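PDB 3FZX: putative exported protein from Bacteroides fragilis, which is of unknown function but binds calcium ions and, from its LolA/LolB-like barrel fold, may carry a lipid or other apolar ligand. Local coordinates for residues F11-G16 and S46-V51. Residues are numbered along the deposited sequence; the frame is centred on the assembly and turned at random.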
ATOM      1  N   PHE A  11      -7.008  12.739   8.461  1.00 33.89           N
ATOM      2  CA  PHE A  11      -5.976  13.345   7.621  1.00 34.14           C
ATOM      3  C   PHE A  11      -6.577  14.606   6.990  1.00 33.56           C
ATOM      4  O   PHE A  11      -7.777  14.672   6.780  1.00 33.83           O
ATOM      5  CB  PHE A  11      -5.521  12.366   6.496  1.00 33.13           C
ATOM      6  CG  PHE A  11      -4.214  12.752   5.855  1.00 28.73           C
ATOM      7  CD1 PHE A  11      -3.005  12.524   6.527  1.00 33.11           C
ATOM      8  CD2 PHE A  11      -4.177  13.329   4.602  1.00 34.43           C
ATOM      9  CE1 PHE A  11      -1.789  12.886   5.964  1.00 35.83           C
ATOM     10  CE2 PHE A  11      -2.951  13.681   4.001  1.00 32.82           C
ATOM     11  CZ  PHE A  11      -1.760  13.479   4.686  1.00 38.19           C
ATOM     12  N   PRO A  12      -5.765  15.626   6.699  1.00 34.91           N
ATOM     13  CA  PRO A  12      -6.381  16.762   6.022  1.00 33.80           C
ATOM     14  C   PRO A  12      -6.992  16.365   4.686  1.00 34.27           C
ATOM     15  O   PRO A  12      -6.486  15.476   4.009  1.00 33.35           O
ATOM     16  CB  PRO A  12      -5.211  17.715   5.806  1.00 34.65           C
ATOM     17  CG  PRO A  12      -4.010  16.865   5.932  1.00 34.28           C
ATOM     18  CD  PRO A  12      -4.355  15.899   7.002  1.00 34.85           C
ATOM     19  N   ASN A  13      -8.088  17.018   4.325  1.00 34.90           N
ATOM     20  CA  ASN A  13      -8.776  16.693   3.111  1.00 36.92           C
ATOM     21  C   ASN A  13      -9.238  17.866   2.237  1.00 38.44           C
ATOM     22  O   ASN A  13      -9.914  17.634   1.265  1.00 36.73           O
ATOM     23  CB  ASN A  13      -9.907  15.696   3.432  1.00 38.79           C
ATOM     24  CG  ASN A  13     -10.775  16.150   4.546  1.00 40.34           C
ATOM     25  OD1 ASN A  13     -11.707  16.875   4.304  1.00 41.14           O
ATOM     26  ND2 ASN A  13     -10.477  15.732   5.789  1.00 32.33           N
ATOM     27  N   GLN A  14      -8.835  19.102   2.539  1.00 39.19           N
ATOM     28  CA  GLN A  14      -9.111  20.244   1.642  1.00 40.13           C
ATOM     29  C   GLN A  14      -7.928  20.450   0.726  1.00 40.30           C
ATOM     30  O   GLN A  14      -6.813  20.589   1.205  1.00 40.21           O
ATOM     31  CB  GLN A  14      -9.296  21.556   2.416  1.00 39.40           C
ATOM     32  CG  GLN A  14     -10.281  21.498   3.544  1.00 47.24           C
ATOM     33  CD  GLN A  14     -10.531  22.862   4.200  1.00 59.30           C
ATOM     34  OE1 GLN A  14      -9.976  23.907   3.791  1.00 58.94           O
ATOM     35  NE2 GLN A  14     -11.361  22.851   5.237  1.00 56.18           N
ATOM     36  N   GLU A  15      -8.160  20.527  -0.581  1.00 41.28           N
ATOM     37  CA  GLU A  15      -7.071  20.752  -1.546  1.00 41.88           C
ATOM     38  C   GLU A  15      -6.260  21.971  -1.151  1.00 38.44           C
ATOM     39  O   GLU A  15      -6.830  22.984  -0.810  1.00 39.78           O
ATOM     40  CB  GLU A  15      -7.612  20.943  -2.980  1.00 41.48           C
ATOM     41  CG  GLU A  15      -8.133  19.645  -3.574  1.00 48.96           C
ATOM     42  CD  GLU A  15      -8.540  19.744  -5.045  1.00 59.22           C
ATOM     43  OE1 GLU A  15      -8.548  20.877  -5.612  1.00 57.54           O
ATOM     44  OE2 GLU A  15      -8.857  18.663  -5.612  1.00 52.76           O
ATOM     45  N   GLY A  16      -4.940  21.855  -1.198  1.00 38.00           N
ATOM     46  CA  GLY A  16      -4.055  22.963  -0.852  1.00 38.52           C
ATOM     47  C   GLY A  16      -3.716  23.024   0.630  1.00 39.21           C
ATOM     48  O   GLY A  16      -2.758  23.678   0.994  1.00 40.01           O
ATOM     49  N   SER A  46     -17.977   4.742  -1.952  1.00 45.57           N
ATOM     50  CA  SER A  46     -17.561   4.139  -0.684  1.00 47.56           C
ATOM     51  C   SER A  46     -16.735   5.027   0.258  1.00 46.90           C
ATOM     52  O   SER A  46     -16.239   4.518   1.273  1.00 50.98           O
ATOM     53  CB  SER A  46     -16.733   2.892  -0.995  1.00 47.79           C
ATOM     54  OG  SER A  46     -15.558   3.276  -1.680  1.00 54.52           O
ATOM     55  N   GLY A  47     -16.574   6.318  -0.051  1.00 42.55           N
ATOM     56  CA  GLY A  47     -15.664   7.175   0.714  1.00 41.13           C
ATOM     57  C   GLY A  47     -14.667   7.947  -0.147  1.00 40.26           C
ATOM     58  O   GLY A  47     -14.678   7.870  -1.361  1.00 45.20           O
HETATM   59  N   MSE A  48     -13.778   8.665   0.499  1.00 37.92           N
HETATM   60  CA  MSE A  48     -12.882   9.614  -0.155  1.00 37.04           C
HETATM   61  C   MSE A  48     -11.438   9.111  -0.311  1.00 36.48           C
HETATM   62  O   MSE A  48     -10.966   8.291   0.477  1.00 34.73           O
HETATM   63  CB  MSE A  48     -12.895  10.870   0.718  1.00 36.01           C
HETATM   64  CG  MSE A  48     -11.932  11.973   0.394  1.00 40.07           C
HETATM   65 SE   MSE A  48     -12.697  13.656   1.191  0.75 51.60          SE
HETATM   66  CE  MSE A  48     -12.748  13.073   3.074  1.00 45.03           C
ATOM     67  N   GLU A  49     -10.753   9.630  -1.329  1.00 35.21           N
ATOM     68  CA  GLU A  49      -9.341   9.379  -1.566  1.00 34.90           C
ATOM     69  C   GLU A  49      -8.611  10.722  -1.577  1.00 35.55           C
ATOM     70  O   GLU A  49      -9.003  11.627  -2.322  1.00 36.62           O
ATOM     71  CB  GLU A  49      -9.132   8.723  -2.920  1.00 33.53           C
ATOM     72  CG  GLU A  49      -7.698   8.245  -3.156  1.00 33.48           C
ATOM     73  CD  GLU A  49      -7.500   6.791  -2.789  1.00 39.65           C
ATOM     74  OE1 GLU A  49      -8.268   6.255  -1.951  1.00 37.88           O
ATOM     75  OE2 GLU A  49      -6.571   6.165  -3.365  1.00 36.23           O
ATOM     76  N   VAL A  50      -7.553  10.846  -0.775  1.00 33.98           N
ATOM     77  CA  VAL A  50      -6.738  12.081  -0.725  1.00 34.43           C
ATOM     78  C   VAL A  50      -5.309  11.731  -1.111  1.00 35.10           C
ATOM     79  O   VAL A  50      -4.724  10.837  -0.526  1.00 36.52           O
ATOM     80  CB  VAL A  50      -6.741  12.736   0.679  1.00 35.42           C
ATOM     81  CG1 VAL A  50      -5.607  13.770   0.822  1.00 33.67           C
ATOM     82  CG2 VAL A  50      -8.080  13.375   0.994  1.00 28.77           C
ATOM     83  N   VAL A  51      -4.770  12.404  -2.120  1.00 34.68           N
ATOM     84  CA  VAL A  51      -3.380  12.259  -2.519  1.00 33.65           C
ATOM     85  C   VAL A  51      -2.674  13.504  -1.965  1.00 35.06           C
ATOM     86  O   VAL A  51      -3.093  14.634  -2.253  1.00 33.04           O
ATOM     87  CB  VAL A  51      -3.247  12.169  -4.072  1.00 37.06           C
ATOM     88  CG1 VAL A  51      -1.784  12.260  -4.524  1.00 33.70           C
ATOM     89  CG2 VAL A  51      -3.897  10.868  -4.611  1.00 33.44           C
TER
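Two oxygens grip Asn13 ND2, on the residue whose CB meets Met48 and Val50. Asn13 ND2 donates to Phe11 O over 3.1 Å, with an N-H...O angle of 153°. The bond runs nearly in line with the carbonyl, and the acceptor is tilted out of the Asn13 amide plane. The second partner of ND2 is Asn192 OD1. These two bonds fix the rotation of the amide. A chi1 of 51° swings the Asn13 amide toward Phe11 O, while CB and CG meet the strand residues. Met48 is a selenomethionine. Its chain bends at the last torsion (chi3 60°), and Met48 CE comes to 3.9 Å from Asn13 CB. The same methyl also touches Asn13 CG, and the two side chains cross at about a right angle. Val50 meets the loop with both branches. Val50 CG2 rests against Asn13 CB at 3.8 Å. Val50 CG1 lies 3.7 Å from Pro12 O and touches the edge of the Phe11 ring, 4.1 Å from Phe11 CD2. This methyl is near the ring plane, while CD of Pro12 covers one ring face. The contact is therefore apolar packing, and the polar bonds of its residues lie within the loop, or run to other parts of the chain or to the second subunit. Met48 and Val50 both turn to the loop, and both also touch Phe9. Glu49, between them, forms salt bridges with Arg72 and with Arg130 of the second subunit. The contact thus joins the N-terminal loop to one wall of the antiparallel barrel, away from the calcium sites. Strand 47-58 runs between strands 30-44 and 63-74, and the Phe11 ring also packs on Met69 and Ala71 of strand 63-74 and on Phe78 and Met80 of strand 77-81.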